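Local coordinates for type III restriction-modification enzyme EcoP15I Mod subunit (Escherichia coli, PDB 4ZCF), which methylates one adenine of its DNA recognition site, using S-adenosyl-L-methionine, and partners with the Res subunit in DNA restriction, at residues A[172-177]-A[201-206]; A[560-565]-A[571-576]. One frame throughout, in Å; residues are numbered along the deposited sequence.

Interaction 1. Residues A[172-177]-A[201-206]; sequences SAWLTF and HNEFSQ
The carboxylate of E203 is gripped at both oxygens, OE1 by H171 ND1 and OE2 by N127 ND2, while the aliphatic part of the same side chain lies flat on the indole of W174. E203 CB sits over the six-membered ring of W174, 3.8 Å from its centroid and only 7° off the ring normal, a clean CH-pi contact. One bond further on, E203 CG is 3.7 Å from W174 CD2, at the ring fusion. The chain bends at chi2, which turns it along the indole, and the carboxylate ends up 21° from the ring plane, with E203 OE1 3.7 Å from W174 CE3. The two side chains run past each other in opposite directions. On the W174 side, CG stands anti to the backbone N (chi1 -166°), swinging the indole off helix 171-188 toward E203. NE1 donates to P125 O, and F133 meets the indole edge-to-face, a bond and a ring contact that together would limit the rotation of the W174 indole.

A second, smaller contact lies beside this one. L175 reaches over with CD2, which comes 3.5 Å from the backbone O of Q206 and 4.1 Å from Q206 CB.

E203 occupies the N-cap position of helix 204-215, and the next residue, F204, meets F204 of the second subunit, so the contact borders the dimer interface. P125 belongs to the DPPY sequence of residues 123-126, predicted to bind S-adenosylmethionine. This is buried packing between helix N-termini in the Rossmann-like methyltransferase fold, with W174 tying it to the DPPY loop characteristic of N6-adenine methyltransferases.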
loop_
_atom_site.group_PDB
_atom_site.type_symbol
_atom_site.label_atom_id
_atom_site.label_comp_id
_atom_site.label_asym_id
_atom_site.label_seq_id
_atom_site.Cartn_x
_atom_site.Cartn_y
_atom_site.Cartn_z
ATOM N N SER A 172 -12.776 1.297 -17.737
ATOM C CA SER A 172 -13.394 2.368 -16.945
ATOM C C SER A 172 -14.613 1.880 -16.160
ATOM O O SER A 172 -14.742 2.243 -14.996
ATOM C CB SER A 172 -13.717 3.588 -17.803
ATOM O OG SER A 172 -14.459 3.258 -18.959
ATOM N N ALA A 173 -15.478 1.024 -16.770
ATOM C CA ALA A 173 -16.643 0.435 -16.087
ATOM C C ALA A 173 -16.147 -0.448 -14.938
ATOM O O ALA A 173 -16.612 -0.300 -13.789
ATOM C CB ALA A 173 -17.476 -0.378 -17.062
ATOM N N TRP A 174 -15.114 -1.291 -15.231
ATOM C CA TRP A 174 -14.460 -2.149 -14.230
ATOM C C TRP A 174 -13.843 -1.343 -13.083
ATOM O O TRP A 174 -14.054 -1.698 -11.931
ATOM C CB TRP A 174 -13.446 -3.091 -14.880
ATOM C CG TRP A 174 -13.010 -4.204 -13.969
ATOM C CD1 TRP A 174 -13.605 -5.426 -13.824
ATOM C CD2 TRP A 174 -11.877 -4.197 -13.070
ATOM N NE1 TRP A 174 -12.908 -6.189 -12.910
ATOM C CE2 TRP A 174 -11.852 -5.453 -12.417
ATOM C CE3 TRP A 174 -10.876 -3.253 -12.765
ATOM C CZ2 TRP A 174 -10.861 -5.790 -11.477
ATOM C CZ3 TRP A 174 -9.907 -3.576 -11.818
ATOM C CH2 TRP A 174 -9.889 -4.835 -11.204
ATOM N N LEU A 175 -13.143 -0.230 -13.383
ATOM C CA LEU A 175 -12.540 0.649 -12.362
ATOM C C LEU A 175 -13.591 1.385 -11.524
ATOM O O LEU A 175 -13.376 1.612 -10.331
ATOM C CB LEU A 175 -11.548 1.634 -12.987
ATOM C CG LEU A 175 -10.259 1.045 -13.619
ATOM C CD1 LEU A 175 -9.599 2.062 -14.526
ATOM C CD2 LEU A 175 -9.242 0.615 -12.569
ATOM N N THR A 176 -14.760 1.700 -12.130
ATOM C CA THR A 176 -15.887 2.354 -11.452
ATOM C C THR A 176 -16.458 1.361 -10.430
ATOM O O THR A 176 -16.873 1.767 -9.342
ATOM C CB THR A 176 -16.948 2.840 -12.484
ATOM O OG1 THR A 176 -16.305 3.570 -13.532
ATOM C CG2 THR A 176 -18.047 3.709 -11.854
ATOM N N PHE A 177 -16.473 0.067 -10.783
ATOM C CA PHE A 177 -16.956 -1.007 -9.919
ATOM C C PHE A 177 -16.047 -1.273 -8.706
ATOM O O PHE A 177 -16.564 -1.237 -7.587
ATOM C CB PHE A 177 -17.274 -2.281 -10.728
ATOM C CG PHE A 177 -17.544 -3.527 -9.903
ATOM C CD1 PHE A 177 -18.649 -3.599 -9.061
ATOM C CD2 PHE A 177 -16.701 -4.629 -9.981
ATOM C CE1 PHE A 177 -18.886 -4.734 -8.292
ATOM C CE2 PHE A 177 -16.929 -5.753 -9.200
ATOM C CZ PHE A 177 -18.021 -5.800 -8.363
ATOM N N HIS A 201 -4.392 -11.254 -16.685
ATOM C CA HIS A 201 -3.835 -10.199 -17.558
ATOM C C HIS A 201 -4.788 -9.097 -18.029
ATOM O O HIS A 201 -4.334 -8.065 -18.523
ATOM C CB HIS A 201 -3.133 -10.820 -18.766
ATOM C CG HIS A 201 -4.073 -11.541 -19.671
ATOM N ND1 HIS A 201 -4.418 -12.856 -19.444
ATOM C CD2 HIS A 201 -4.718 -11.099 -20.770
ATOM C CE1 HIS A 201 -5.273 -13.168 -20.399
ATOM N NE2 HIS A 201 -5.463 -12.146 -21.232
ATOM N N ASN A 202 -6.093 -9.324 -17.930
ATOM C CA ASN A 202 -7.069 -8.347 -18.407
ATOM C C ASN A 202 -7.030 -7.006 -17.691
ATOM O O ASN A 202 -6.917 -5.979 -18.361
ATOM C CB ASN A 202 -8.466 -8.951 -18.480
ATOM C CG ASN A 202 -8.528 -10.081 -19.458
ATOM O OD1 ASN A 202 -8.377 -9.884 -20.661
ATOM N ND2 ASN A 202 -8.644 -11.304 -18.958
ATOM N N GLU A 203 -7.019 -7.023 -16.346
ATOM C CA GLU A 203 -7.029 -5.823 -15.495
ATOM C C GLU A 203 -5.835 -5.667 -14.550
ATOM O O GLU A 203 -5.864 -4.774 -13.700
ATOM C CB GLU A 203 -8.352 -5.743 -14.692
ATOM C CG GLU A 203 -9.610 -5.741 -15.542
ATOM C CD GLU A 203 -9.782 -4.539 -16.451
ATOM O OE1 GLU A 203 -9.241 -3.461 -16.117
ATOM O OE2 GLU A 203 -10.456 -4.673 -17.500
ATOM N N PHE A 204 -4.793 -6.506 -14.693
ATOM C CA PHE A 204 -3.607 -6.458 -13.825
ATOM C C PHE A 204 -3.011 -5.051 -13.669
ATOM O O PHE A 204 -2.959 -4.557 -12.548
ATOM C CB PHE A 204 -2.549 -7.517 -14.225
ATOM C CG PHE A 204 -1.222 -7.481 -13.492
ATOM C CD1 PHE A 204 -1.173 -7.354 -12.106
ATOM C CD2 PHE A 204 -0.027 -7.642 -14.178
ATOM C CE1 PHE A 204 0.050 -7.350 -11.427
ATOM C CE2 PHE A 204 1.200 -7.624 -13.492
ATOM C CZ PHE A 204 1.226 -7.479 -12.124
ATOM N N SER A 205 -2.617 -4.400 -14.784
ATOM C CA SER A 205 -2.014 -3.051 -14.801
ATOM C C SER A 205 -2.950 -1.977 -14.273
ATOM O O SER A 205 -2.534 -1.195 -13.417
ATOM C CB SER A 205 -1.524 -2.698 -16.200
ATOM O OG SER A 205 -1.061 -3.859 -16.870
ATOM N N GLN A 206 -4.226 -1.986 -14.722
ATOM C CA GLN A 206 -5.292 -1.047 -14.297
ATOM C C GLN A 206 -5.610 -1.122 -12.817
ATOM O O GLN A 206 -5.823 -0.080 -12.199
ATOM C CB GLN A 206 -6.570 -1.252 -15.108
ATOM C CG GLN A 206 -6.462 -0.749 -16.553
ATOM C CD GLN A 206 -5.725 -1.663 -17.520
ATOM O OE1 GLN A 206 -5.326 -2.812 -17.224
ATOM N NE2 GLN A 206 -5.558 -1.161 -18.719
#

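Interaction 2. Residues A[560-565]-A[571-576]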
loop_
_atom_site.group_PDB
_atom_site.type_symbol
_atom_site.label_atom_id
_atom_site.label_comp_id
_atom_site.label_asym_id
_atom_site.label_seq_id
_atom_site.Cartn_x
_atom_site.Cartn_y
_atom_site.Cartn_z
ATOM N N PRO A 560 -21.640 -10.167 22.467
ATOM C CA PRO A 560 -23.001 -10.619 22.756
ATOM C C PRO A 560 -23.922 -9.511 23.274
ATOM O O PRO A 560 -23.482 -8.546 23.906
ATOM C CB PRO A 560 -22.793 -11.750 23.778
ATOM C CG PRO A 560 -21.305 -11.737 24.134
ATOM C CD PRO A 560 -20.742 -10.462 23.603
ATOM N N ILE A 561 -25.214 -9.650 22.955
ATOM C CA ILE A 561 -26.271 -8.748 23.400
ATOM C C ILE A 561 -27.052 -9.512 24.493
ATOM O O ILE A 561 -27.785 -10.457 24.182
ATOM C CB ILE A 561 -27.182 -8.277 22.224
ATOM C CG1 ILE A 561 -26.354 -7.676 21.053
ATOM C CG2 ILE A 561 -28.251 -7.308 22.738
ATOM C CD1 ILE A 561 -27.073 -7.571 19.716
ATOM N N GLU A 562 -26.841 -9.142 25.768
ATOM C CA GLU A 562 -27.532 -9.794 26.876
ATOM C C GLU A 562 -28.867 -9.151 27.221
ATOM O O GLU A 562 -28.998 -7.929 27.191
ATOM C CB GLU A 562 -26.639 -9.969 28.113
ATOM C CG GLU A 562 -25.841 -8.754 28.533
ATOM C CD GLU A 562 -24.913 -9.044 29.700
ATOM O OE1 GLU A 562 -23.753 -9.449 29.451
ATOM O OE2 GLU A 562 -25.356 -8.895 30.863
ATOM N N ASP A 563 -29.866 -9.990 27.525
ATOM C CA ASP A 563 -31.200 -9.538 27.908
ATOM C C ASP A 563 -31.183 -9.159 29.385
ATOM O O ASP A 563 -30.748 -9.943 30.232
ATOM C CB ASP A 563 -32.267 -10.600 27.600
ATOM C CG ASP A 563 -32.341 -10.980 26.129
ATOM O OD1 ASP A 563 -32.995 -10.243 25.352
ATOM O OD2 ASP A 563 -31.751 -12.015 25.756
ATOM N N VAL A 564 -31.601 -7.922 29.674
ATOM C CA VAL A 564 -31.646 -7.352 31.017
ATOM C C VAL A 564 -33.107 -7.106 31.443
ATOM O O VAL A 564 -33.924 -6.658 30.630
ATOM C CB VAL A 564 -30.754 -6.086 31.078
ATOM C CG1 VAL A 564 -30.992 -5.276 32.353
ATOM C CG2 VAL A 564 -29.273 -6.459 30.949
ATOM N N ASP A 565 -33.435 -7.443 32.718
ATOM C CA ASP A 565 -34.778 -7.260 33.293
ATOM C C ASP A 565 -34.755 -6.091 34.266
ATOM O O ASP A 565 -34.037 -6.141 35.265
ATOM C CB ASP A 565 -35.281 -8.553 33.979
ATOM C CG ASP A 565 -36.737 -8.483 34.396
ATOM O OD1 ASP A 565 -37.614 -8.574 33.509
ATOM O OD2 ASP A 565 -36.999 -8.300 35.603
ATOM N N ALA A 571 -34.784 -4.875 28.537
ATOM C CA ALA A 571 -33.667 -4.075 28.028
ATOM C C ALA A 571 -32.565 -4.988 27.491
ATOM O O ALA A 571 -32.667 -6.216 27.599
ATOM C CB ALA A 571 -33.121 -3.184 29.131
ATOM N N HIS A 572 -31.526 -4.391 26.886
ATOM C CA HIS A 572 -30.398 -5.117 26.300
ATOM C C HIS A 572 -29.108 -4.387 26.591
ATOM O O HIS A 572 -29.061 -3.171 26.476
ATOM C CB HIS A 572 -30.578 -5.308 24.781
ATOM C CG HIS A 572 -31.986 -5.618 24.375
ATOM N ND1 HIS A 572 -32.460 -6.916 24.347
ATOM C CD2 HIS A 572 -32.995 -4.777 24.039
ATOM C CE1 HIS A 572 -33.728 -6.826 23.982
ATOM N NE2 HIS A 572 -34.094 -5.562 23.786
ATOM N N LEU A 573 -28.071 -5.131 26.987
ATOM C CA LEU A 573 -26.744 -4.600 27.288
ATOM C C LEU A 573 -25.758 -5.151 26.263
ATOM O O LEU A 573 -25.782 -6.356 25.976
ATOM C CB LEU A 573 -26.319 -4.981 28.728
ATOM C CG LEU A 573 -25.041 -4.315 29.302
ATOM C CD1 LEU A 573 -25.222 -2.809 29.511
ATOM C CD2 LEU A 573 -24.598 -4.976 30.602
ATOM N N CYS A 574 -24.918 -4.260 25.690
ATOM C CA CYS A 574 -23.895 -4.605 24.697
ATOM C C CYS A 574 -22.749 -3.623 24.688
ATOM O O CYS A 574 -22.918 -2.504 24.203
ATOM C CB CYS A 574 -24.482 -4.761 23.297
ATOM S SG CYS A 574 -23.249 -5.145 22.020
ATOM N N ASP A 575 -21.563 -4.073 25.144
ATOM C CA ASP A 575 -20.328 -3.291 25.185
ATOM C C ASP A 575 -20.527 -1.943 25.900
ATOM O O ASP A 575 -20.383 -0.882 25.285
ATOM C CB ASP A 575 -19.710 -3.144 23.765
ATOM C CG ASP A 575 -18.231 -2.769 23.688
ATOM O OD1 ASP A 575 -17.502 -2.985 24.689
ATOM O OD2 ASP A 575 -17.788 -2.316 22.603
ATOM N N GLY A 576 -20.901 -2.013 27.182
ATOM C CA GLY A 576 -21.118 -0.849 28.038
ATOM C C GLY A 576 -22.348 -0.001 27.761
ATOM O O GLY A 576 -22.675 0.865 28.573
#
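E562 and L573 form a hydrogen-bonded antiparallel pair: E562 N donates to L573 O and L573 N to E562 O, each at 3.0 Å. V564 and A571 repeat the pattern two residues further along strand 562-566. There V564 N approaches A571 O from above the carbonyl plane, 52° out of it, although the N-H itself points almost straight at the oxygen. Between them D563 and H572 make the non-hydrogen-bonded pair. Two CA-H...O contacts supplement the ladder, from H572 CA to E562 O (3.3 Å) and from I561 CA to L573 O (3.5 Å).

Apolar packing occupies both faces. On one, V564 CG2 comes 4.0 Å from L573 CB, and E562 CG lies 3.8 Å from the same CB, the E562 and L573 side chains running side by side in the same direction. On the other, I561 CG2 touches H572 CB at 3.7 Å; this branch is the one anti to the backbone N, while CG1 turns to the CB and SG of C574.

Polar side-chain contact is slight. D563 OD1 lies at the edge of the H572 ring, 3.5 Å from H572 ND1, a close polar approach rather than a bond, with the carboxylate and ring planes 69° apart. The firm polar partner of H572 is Y542, whose OH bonds NE2.

The two strands make a beta hairpin at one edge of the C-terminal five-stranded sheet. Strand 562-566 is outermost within the chain, and strand 569-574 is paired on its other side with strand 577-580. Helix 539-552 covers the face carrying I561 and H572, through L546 and C550.

In the fold
Interaction 1 comes first along the chain and closes well before interaction 2 opens. They lie on opposite sides of the chain's centre, their own centres 45 Å apart and their nearest atoms about 29 Å apart, and they share no helix, strand or sheet. Interaction 1 joins two helices of the methylase region, whose ten-stranded mixed sheet includes strand 193-199 between them in sequence, and it borders the second Mod subunit. Interaction 2 belongs to the separate C-terminal sheet, where no other protein chain of the assembly touches its segments. They thus mark two distinct structural units: the methyltransferase fold with its dimer interface, and a more peripheral alpha/beta domain.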